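Local structure of beta-glucuronidase (uncultured Clostridium sp., 6U7J) at residues Val451-Asp456 with His495-Lys500; Pro444-Met449 with Gln460-Val465; Ser486-Leu491 with Asp540-Val545. The protein is a gut microbial beta-glucuronidase that probably hydrolyses beta-glucuronides and, as a component of the estrobolome, is linked to reactivation of estrogens. All blocks are in the same frame, centred on the assembly; numbering follows the deposited sequence.

How the interactions relate
All three contacts lie in the TIM barrel domain, on the same side of the chain's centre. Interactions 1 and 2 have centres 11 Å apart. They meet where Lys-500 NZ lies 2.8 Å from Phe-462 O. Interactions 1 and 3 have centres 13 Å apart and share helix 480-498. There the rings of His-495 and Phe-544 stack. Interactions 2 and 3 do not touch; their nearest atoms are about 7 Å apart. The series thus runs from barrel strand 445-449 out to the helix layer. In TIM barrel enzymes the active site sits at the C-terminal ends of the strands, and strand 445-449 leads into 451-456 at that end.

Interaction 1: residues Val451-Asp456 with His495-Lys500; sequences VDVEED and HEKYGK. Unlike the reference sequence in segment 451-456: Glu-455 (reference Asp).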
loop_
_atom_site.group_PDB
_atom_site.type_symbol
_atom_site.label_atom_id
_atom_site.label_comp_id
_atom_site.label_asym_id
_atom_site.label_seq_id
_atom_site.Cartn_x
_atom_site.Cartn_y
_atom_site.Cartn_z
ATOM N N VAL B 451 14.463 -9.494 30.782
ATOM C CA VAL B 451 13.795 -10.111 31.935
ATOM C C VAL B 451 13.387 -9.024 32.923
ATOM O O VAL B 451 13.876 -7.892 32.847
ATOM C CB VAL B 451 14.687 -11.149 32.642
ATOM C CG1 VAL B 451 15.153 -12.252 31.687
ATOM C CG2 VAL B 451 15.876 -10.463 33.303
ATOM N N ASP B 452 12.516 -9.369 33.873
ATOM C CA ASP B 452 12.043 -8.400 34.856
ATOM C C ASP B 452 13.187 -7.952 35.766
ATOM O O ASP B 452 14.084 -8.737 36.099
ATOM C CB ASP B 452 10.902 -8.998 35.689
ATOM C CG ASP B 452 9.686 -9.388 34.838
ATOM O OD1 ASP B 452 9.358 -8.651 33.878
ATOM O OD2 ASP B 452 9.045 -10.428 35.133
ATOM N N VAL B 453 13.157 -6.677 36.164
ATOM C CA VAL B 453 14.248 -6.125 36.964
ATOM C C VAL B 453 14.402 -6.875 38.283
ATOM O O VAL B 453 15.523 -7.059 38.774
ATOM C CB VAL B 453 14.037 -4.616 37.196
ATOM C CG1 VAL B 453 12.666 -4.348 37.823
ATOM C CG2 VAL B 453 15.149 -4.054 38.067
ATOM N N GLU B 454 13.293 -7.337 38.866
ATOM C CA GLU B 454 13.371 -8.121 40.095
ATOM C C GLU B 454 14.141 -9.420 39.891
ATOM O O GLU B 454 14.807 -9.896 40.816
ATOM C CB GLU B 454 11.964 -8.426 40.617
ATOM C CG GLU B 454 11.123 -7.190 40.869
ATOM C CD GLU B 454 10.326 -6.773 39.642
ATOM O OE1 GLU B 454 10.515 -7.400 38.570
ATOM O OE2 GLU B 454 9.515 -5.821 39.748
ATOM N N GLU B 455 14.084 -9.999 38.691
ATOM C CA GLU B 455 14.676 -11.304 38.457
ATOM C C GLU B 455 16.072 -11.254 37.849
ATOM O O GLU B 455 16.773 -12.272 37.886
ATOM C CB GLU B 455 13.760 -12.131 37.555
ATOM C CG GLU B 455 12.321 -12.154 38.033
ATOM C CD GLU B 455 11.785 -13.566 38.187
ATOM O OE1 GLU B 455 10.554 -13.745 38.062
ATOM O OE2 GLU B 455 12.592 -14.496 38.428
ATOM N N ASP B 456 16.497 -10.114 37.310
ATOM C CA ASP B 456 17.809 -10.046 36.683
ATOM C C ASP B 456 18.893 -10.378 37.697
ATOM O O ASP B 456 18.794 -10.036 38.878
ATOM C CB ASP B 456 18.090 -8.658 36.099
ATOM C CG ASP B 456 19.503 -8.554 35.538
ATOM O OD1 ASP B 456 19.880 -9.451 34.758
ATOM O OD2 ASP B 456 20.247 -7.614 35.886
ATOM N N HIS B 495 17.078 1.778 38.212
ATOM C CA HIS B 495 18.083 2.658 38.796
ATOM C C HIS B 495 18.277 2.366 40.276
ATOM O O HIS B 495 19.413 2.341 40.770
ATOM C CB HIS B 495 17.687 4.114 38.607
ATOM C CG HIS B 495 18.686 5.076 39.160
ATOM N ND1 HIS B 495 20.005 5.086 38.758
ATOM C CD2 HIS B 495 18.561 6.064 40.078
ATOM C CE1 HIS B 495 20.650 6.040 39.404
ATOM N NE2 HIS B 495 19.798 6.647 40.211
ATOM N N GLU B 496 17.182 2.138 40.997
ATOM C CA GLU B 496 17.301 1.865 42.423
ATOM C C GLU B 496 18.044 0.556 42.673
ATOM O O GLU B 496 18.839 0.464 43.614
ATOM C CB GLU B 496 15.913 1.850 43.070
ATOM C CG GLU B 496 15.422 3.244 43.465
ATOM C CD GLU B 496 13.964 3.266 43.905
ATOM O OE1 GLU B 496 13.275 2.232 43.749
ATOM O OE2 GLU B 496 13.500 4.323 44.402
ATOM N N LYS B 497 17.838 -0.449 41.811
ATOM C CA LYS B 497 18.408 -1.769 42.069
ATOM C C LYS B 497 19.914 -1.799 41.833
ATOM O O LYS B 497 20.638 -2.505 42.545
ATOM C CB LYS B 497 17.714 -2.824 41.211
ATOM C CG LYS B 497 18.361 -4.201 41.304
ATOM C CD LYS B 497 17.454 -5.338 40.829
ATOM C CE LYS B 497 18.063 -6.681 41.228
ATOM N NZ LYS B 497 17.670 -7.788 40.321
ATOM N N TYR B 498 20.412 -1.044 40.845
ATOM C CA TYR B 498 21.812 -1.138 40.444
ATOM C C TYR B 498 22.594 0.159 40.552
ATOM O O TYR B 498 23.830 0.108 40.528
ATOM C CB TYR B 498 21.938 -1.656 38.996
ATOM C CG TYR B 498 21.396 -3.052 38.804
ATOM C CD1 TYR B 498 22.114 -4.156 39.229
ATOM C CD2 TYR B 498 20.158 -3.261 38.213
ATOM C CE1 TYR B 498 21.623 -5.436 39.074
ATOM C CE2 TYR B 498 19.656 -4.547 38.040
ATOM C CZ TYR B 498 20.403 -5.631 38.471
ATOM O OH TYR B 498 19.918 -6.906 38.316
ATOM N N GLY B 499 21.932 1.310 40.632
ATOM C CA GLY B 499 22.657 2.537 40.886
ATOM C C GLY B 499 23.488 3.045 39.733
ATOM O O GLY B 499 24.411 3.831 39.950
ATOM N N LYS B 500 23.174 2.641 38.509
ATOM C CA LYS B 500 23.932 3.005 37.325
ATOM C C LYS B 500 23.078 3.828 36.364
ATOM O O LYS B 500 21.843 3.804 36.440
ATOM C CB LYS B 500 24.438 1.732 36.626
ATOM C CG LYS B 500 25.521 0.976 37.418
ATOM C CD LYS B 500 25.608 -0.465 36.965
ATOM C CE LYS B 500 26.245 -1.361 38.028
ATOM N NZ LYS B 500 27.685 -1.047 38.177
#
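Asp-456 OD2 comes obliquely to the hydroxyl end of the Tyr-498 ring, 2.6 Å from Tyr-498 OH. The carboxylate and ring planes are 59° apart. One face of the ring carries Lys-497, with CG 3.5 Å above the plane and offset toward the rim. The imidazole of His-495 meets Lys-500 O at its edge, ND1 donating in the ring plane at 3.2 Å, and its ring stacks with that of Phe-544.

The centre of the contact is the ammonium group of Lys-497. With CG anti to the backbone N (chi1 173°) and the rest of the chain extended, the side chain spans from helix to loop. There NZ bonds to two backbone carbonyls. It reaches Val-453 O at 2.7 Å, almost straight in line with the C=O bond (166°). It reaches Asp-456 O at 2.9 Å from a more bent direction, tilted out of the carbonyl plane. A third bond goes to Tyr-498 OH at 3.1 Å. Three oxygens therefore hold the lysine end. On the way, its CD passes Val-453 CG2 at 3.8 Å, the two side chains running in opposite directions.

The Asp-456 carboxylate is not in contact with the ammonium. With OD2 5.1 Å from Lys-497 NZ, the opposite charges may still favour each other. Its main partners lie outside: Ser-420 OG and Ile-458 N at OD1, and Ser-459 N at OD2. These bonds would hold the carboxylate in place, with OD2 near Tyr-498 OH.

Helix 480-498 finishes here. Gly-499, with positive phi, is the first residue to leave it, and its N bonds back to His-495 O. The contact is a loop packed on the last turn of a barrel helix, with lysine tying loop carbonyls to that helix, within the alpha/beta (TIM) barrel.

Interaction 2: residues Pro444-Met449 with Gln460-Val465; sequences PITGTM and QFFDVV
Phe-462 lays one face of its ring over the peptide between Thr-446 and Gly-447. Thr-446 C stands above the ring centre. Gly-447 N is 3.5 Å above the plane, nearer the rim. Thr-446 CA makes a CH-pi contact, 4.1 Å from the ring centroid and 24° off the normal. Gly-447 has no side chain, and the ring lies directly against its backbone. Phe-462 CG points opposite its own carbonyl carbon (chi1 -58°), which brings the ring up against strand 445-449.

Other side chains frame the ring. The methyl CE of Met-449 sits at its edge, 4.2 Å from CE2 of Phe-462 and near the ring plane. Ile-445 CG2 touches Phe-462 CD1, and the two side chains lie roughly perpendicular.

Next to the ring, Asp-463 and Ile-445 are joined by two hydrogen bonds. Asp-463 N donates to Ile-445 O at 2.9 Å. In return, Ile-445 N donates to Asp-463 OD2 at 2.8 Å, and the oxygen accepts with its anti lone pair. Pro-444 packs its CB on Asp-463 CB at 3.9 Å. Further along, Thr-446 OG1 donates to Val-464 O at 2.8 Å, coming from above the carbonyl plane, 47° out of it.

Strand 445-449 also bonds through its backbone to strand 409-416, at Trp-412 and Ile-414. On the Asp-463 side, Arg-437 makes a salt bridge to OD2. A backbone N-H and the charged guanidinium of Arg-437 both meet this oxygen, which would probably favour the ionised carboxylate. In this largely buried contact two side chains, Asp-463 and Thr-446, pair backbone groups of the facing segment, beside the one bond from main chain to main chain.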
loop_
_atom_site.group_PDB
_atom_site.type_symbol
_atom_site.label_atom_id
_atom_site.label_comp_id
_atom_site.label_asym_id
_atom_site.label_seq_id
_atom_site.Cartn_x
_atom_site.Cartn_y
_atom_site.Cartn_z
ATOM N N PRO B 444 33.613 1.303 28.878
ATOM C CA PRO B 444 32.508 0.696 29.632
ATOM C C PRO B 444 31.965 -0.559 28.956
ATOM O O PRO B 444 32.074 -0.742 27.744
ATOM C CB PRO B 444 31.440 1.797 29.648
ATOM C CG PRO B 444 32.127 3.029 29.256
ATOM C CD PRO B 444 33.381 2.710 28.533
ATOM N N ILE B 445 31.334 -1.401 29.772
ATOM C CA ILE B 445 30.806 -2.705 29.398
ATOM C C ILE B 445 29.311 -2.701 29.688
ATOM O O ILE B 445 28.886 -2.156 30.713
ATOM C CB ILE B 445 31.507 -3.822 30.208
ATOM C CG1 ILE B 445 32.978 -3.923 29.832
ATOM C CG2 ILE B 445 30.803 -5.152 30.038
ATOM C CD1 ILE B 445 33.181 -4.126 28.383
ATOM N N THR B 446 28.512 -3.317 28.807
ATOM C CA THR B 446 27.078 -3.461 29.061
ATOM C C THR B 446 26.533 -4.704 28.362
ATOM O O THR B 446 27.260 -5.459 27.707
ATOM C CB THR B 446 26.291 -2.219 28.621
ATOM O OG1 THR B 446 24.930 -2.334 29.054
ATOM C CG2 THR B 446 26.300 -2.071 27.109
ATOM N N GLY B 447 25.236 -4.919 28.557
ATOM C CA GLY B 447 24.441 -5.923 27.868
ATOM C C GLY B 447 22.996 -5.528 28.084
ATOM O O GLY B 447 22.673 -4.856 29.067
ATOM N N THR B 448 22.126 -5.912 27.153
ATOM C CA THR B 448 20.756 -5.430 27.210
ATOM C C THR B 448 19.846 -6.444 27.887
ATOM O O THR B 448 19.999 -7.657 27.734
ATOM C CB THR B 448 20.198 -5.103 25.821
ATOM O OG1 THR B 448 19.990 -6.320 25.086
ATOM C CG2 THR B 448 21.146 -4.187 25.074
ATOM N N MET B 449 18.865 -5.914 28.611
ATOM C CA MET B 449 17.957 -6.688 29.439
ATOM C C MET B 449 16.594 -6.806 28.786
ATOM O O MET B 449 16.074 -5.835 28.225
ATOM C CB MET B 449 17.764 -6.018 30.805
ATOM C CG MET B 449 19.002 -5.966 31.670
ATOM S SD MET B 449 19.333 -7.596 32.316
ATOM C CE MET B 449 20.736 -8.050 31.291
ATOM N N GLN B 460 24.602 -6.135 37.626
ATOM C CA GLN B 460 25.588 -5.579 38.551
ATOM C C GLN B 460 27.002 -5.588 37.967
ATOM O O GLN B 460 27.842 -4.800 38.408
ATOM C CB GLN B 460 25.570 -6.340 39.878
ATOM C CG GLN B 460 26.020 -7.798 39.778
ATOM C CD GLN B 460 24.871 -8.723 39.409
ATOM O OE1 GLN B 460 23.798 -8.261 39.020
ATOM N NE2 GLN B 460 25.088 -10.031 39.523
ATOM N N PHE B 461 27.279 -6.442 36.974
ATOM C CA PHE B 461 28.609 -6.507 36.381
ATOM C C PHE B 461 28.860 -5.421 35.344
ATOM O O PHE B 461 30.003 -5.275 34.900
ATOM C CB PHE B 461 28.843 -7.881 35.732
ATOM C CG PHE B 461 28.650 -9.046 36.677
ATOM C CD1 PHE B 461 29.306 -9.090 37.894
ATOM C CD2 PHE B 461 27.810 -10.095 36.345
ATOM C CE1 PHE B 461 29.122 -10.157 38.766
ATOM C CE2 PHE B 461 27.629 -11.167 37.211
ATOM C CZ PHE B 461 28.287 -11.195 38.424
ATOM N N PHE B 462 27.841 -4.660 34.949
ATOM C CA PHE B 462 27.966 -3.710 33.851
ATOM C C PHE B 462 28.245 -2.313 34.382
ATOM O O PHE B 462 27.987 -2.002 35.543
ATOM C CB PHE B 462 26.689 -3.680 32.993
ATOM C CG PHE B 462 26.314 -5.009 32.404
ATOM C CD1 PHE B 462 27.287 -5.957 32.102
ATOM C CD2 PHE B 462 24.987 -5.306 32.136
ATOM C CE1 PHE B 462 26.938 -7.185 31.549
ATOM C CE2 PHE B 462 24.631 -6.526 31.580
ATOM C CZ PHE B 462 25.607 -7.469 31.292
ATOM N N ASP B 463 28.769 -1.466 33.501
ATOM C CA ASP B 463 28.955 -0.055 33.804
ATOM C C ASP B 463 27.737 0.783 33.439
ATOM O O ASP B 463 27.506 1.837 34.049
ATOM C CB ASP B 463 30.194 0.465 33.078
ATOM C CG ASP B 463 31.434 -0.383 33.380
ATOM O OD1 ASP B 463 31.794 -0.489 34.574
ATOM O OD2 ASP B 463 32.031 -0.966 32.448
ATOM N N VAL B 464 26.949 0.337 32.463
ATOM C CA VAL B 464 25.687 0.972 32.099
ATOM C C VAL B 464 24.626 -0.109 32.060
ATOM O O VAL B 464 24.896 -1.235 31.626
ATOM C CB VAL B 464 25.785 1.697 30.736
ATOM C CG1 VAL B 464 24.411 2.215 30.286
ATOM C CG2 VAL B 464 26.781 2.836 30.815
ATOM N N VAL B 465 23.428 0.214 32.540
ATOM C CA VAL B 465 22.291 -0.704 32.446
ATOM C C VAL B 465 21.488 -0.359 31.200
ATOM O O VAL B 465 21.111 0.808 30.989
ATOM C CB VAL B 465 21.421 -0.634 33.714
ATOM C CG1 VAL B 465 20.130 -1.435 33.515
ATOM C CG2 VAL B 465 22.189 -1.149 34.907
#

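Interaction 3: residues Ser486-Leu491 with Asp540-Val545; sequences SLKTDL and DECDFV
Leu-491 fills the tight part of the contact, where it meets three residues of 540-545. Its CD1 is 3.7 Å from Cys-542 SG and 4.1 Å from Val-545 CG2. Its CB is 4.0 Å from Phe-544 CZ, and the backbone O of Leu-491 comes to 3.3 Å from that same CZ. Within the loop, Cys-542 CB lies over one face of the Phe-544 ring. A type I turn from Cys-542 to Val-545 gathers these side chains on the helix.

The solvent side is looser. Lys-488 runs out extended and bends only at its last torsion (chi4 44°). Its NZ forms a long salt bridge with Glu-541 OE1 at 3.5 Å. Lys-488 lies across Glu-541, which is exposed. OE1 has a stronger partner in Tyr-484 OH.

Met-539, Val-502 and Val-504 extend the apolar cluster round Leu-491. The contact packs helix 480-498 on the loop between helix 525-540 and strand 545-551, as expected in the helix layer of a TIM barrel.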
loop_
_atom_site.group_PDB
_atom_site.type_symbol
_atom_site.label_atom_id
_atom_site.label_comp_id
_atom_site.label_asym_id
_atom_site.label_seq_id
_atom_site.Cartn_x
_atom_site.Cartn_y
_atom_site.Cartn_z
ATOM N N SER B 486 4.027 3.025 33.035
ATOM C CA SER B 486 4.737 1.754 33.108
ATOM C C SER B 486 6.237 1.941 32.932
ATOM O O SER B 486 7.031 1.302 33.629
ATOM C CB SER B 486 4.197 0.780 32.066
ATOM O OG SER B 486 2.854 0.466 32.348
ATOM N N LEU B 487 6.645 2.794 31.996
ATOM C CA LEU B 487 8.072 2.933 31.739
ATOM C C LEU B 487 8.752 3.724 32.849
ATOM O O LEU B 487 9.848 3.355 33.288
ATOM C CB LEU B 487 8.318 3.586 30.378
ATOM C CG LEU B 487 9.805 3.545 29.996
ATOM C CD1 LEU B 487 10.299 2.110 29.823
ATOM C CD2 LEU B 487 10.115 4.371 28.756
ATOM N N LYS B 488 8.121 4.811 33.319
ATOM C CA LYS B 488 8.695 5.573 34.425
ATOM C C LYS B 488 8.912 4.683 35.640
ATOM O O LYS B 488 9.989 4.694 36.247
ATOM C CB LYS B 488 7.801 6.751 34.796
ATOM C CG LYS B 488 8.460 7.751 35.752
ATOM C CD LYS B 488 7.488 8.896 36.068
ATOM C CE LYS B 488 7.996 9.810 37.193
ATOM N NZ LYS B 488 9.429 10.110 37.000
ATOM N N THR B 489 7.907 3.880 35.987
ATOM C CA THR B 489 8.032 2.984 37.131
ATOM C C THR B 489 9.159 1.982 36.918
ATOM O O THR B 489 9.978 1.746 37.814
ATOM C CB THR B 489 6.711 2.252 37.365
ATOM O OG1 THR B 489 5.710 3.189 37.775
ATOM C CG2 THR B 489 6.871 1.192 38.437
ATOM N N ASP B 490 9.220 1.382 35.728
ATOM C CA ASP B 490 10.263 0.397 35.479
ATOM C C ASP B 490 11.640 1.049 35.491
ATOM O O ASP B 490 12.577 0.519 36.093
ATOM C CB ASP B 490 10.004 -0.324 34.154
ATOM C CG ASP B 490 10.714 -1.667 34.074
ATOM O OD1 ASP B 490 10.433 -2.548 34.912
ATOM O OD2 ASP B 490 11.567 -1.833 33.178
ATOM N N LEU B 491 11.772 2.211 34.847
ATOM C CA LEU B 491 13.043 2.922 34.838
ATOM C C LEU B 491 13.557 3.149 36.253
ATOM O O LEU B 491 14.750 2.960 36.530
ATOM C CB LEU B 491 12.882 4.270 34.129
ATOM C CG LEU B 491 12.764 4.264 32.612
ATOM C CD1 LEU B 491 12.507 5.683 32.126
ATOM C CD2 LEU B 491 14.042 3.686 32.012
ATOM N N ASP B 540 12.058 11.431 30.031
ATOM C CA ASP B 540 12.317 12.836 30.300
ATOM C C ASP B 540 12.126 13.190 31.771
ATOM O O ASP B 540 12.660 14.207 32.224
ATOM C CB ASP B 540 11.422 13.700 29.418
ATOM C CG ASP B 540 11.940 13.793 27.999
ATOM O OD1 ASP B 540 13.112 13.403 27.769
ATOM O OD2 ASP B 540 11.184 14.257 27.118
ATOM N N GLU B 541 11.406 12.369 32.532
ATOM C CA GLU B 541 11.221 12.608 33.960
ATOM C C GLU B 541 12.233 11.868 34.836
ATOM O O GLU B 541 12.104 11.897 36.062
ATOM C CB GLU B 541 9.797 12.226 34.370
ATOM C CG GLU B 541 8.773 13.146 33.753
ATOM C CD GLU B 541 7.352 12.886 34.217
ATOM O OE1 GLU B 541 7.138 12.054 35.132
ATOM O OE2 GLU B 541 6.445 13.533 33.647
ATOM N N CYS B 542 13.233 11.219 34.242
ATOM C CA CYS B 542 14.241 10.457 34.970
ATOM C C CYS B 542 15.613 11.047 34.686
ATOM O O CYS B 542 16.081 11.005 33.542
ATOM C CB CYS B 542 14.204 8.986 34.563
ATOM S SG CYS B 542 12.651 8.152 34.930
ATOM N N ASP B 543 16.275 11.561 35.724
ATOM C CA ASP B 543 17.563 12.228 35.538
ATOM C C ASP B 543 18.727 11.261 35.353
ATOM O O ASP B 543 19.839 11.706 35.058
ATOM C CB ASP B 543 17.859 13.175 36.716
ATOM C CG ASP B 543 18.040 12.451 38.062
ATOM O OD1 ASP B 543 17.789 11.234 38.169
ATOM O OD2 ASP B 543 18.449 13.122 39.037
ATOM N N PHE B 544 18.503 9.963 35.507
ATOM C CA PHE B 544 19.559 8.966 35.383
ATOM C C PHE B 544 19.584 8.295 34.012
ATOM O O PHE B 544 20.391 7.383 33.790
ATOM C CB PHE B 544 19.391 7.913 36.480
ATOM C CG PHE B 544 18.030 7.299 36.503
ATOM C CD1 PHE B 544 17.736 6.217 35.689
ATOM C CD2 PHE B 544 17.033 7.820 37.312
ATOM C CE1 PHE B 544 16.473 5.650 35.689
ATOM C CE2 PHE B 544 15.761 7.252 37.315
ATOM C CZ PHE B 544 15.486 6.160 36.504
ATOM N N VAL B 545 18.729 8.716 33.089
ATOM C CA VAL B 545 18.659 8.103 31.770
ATOM C C VAL B 545 19.652 8.816 30.857
ATOM O O VAL B 545 19.584 10.034 30.689
ATOM C CB VAL B 545 17.222 8.160 31.226
ATOM C CG1 VAL B 545 17.200 7.948 29.722
ATOM C CG2 VAL B 545 16.370 7.106 31.922
#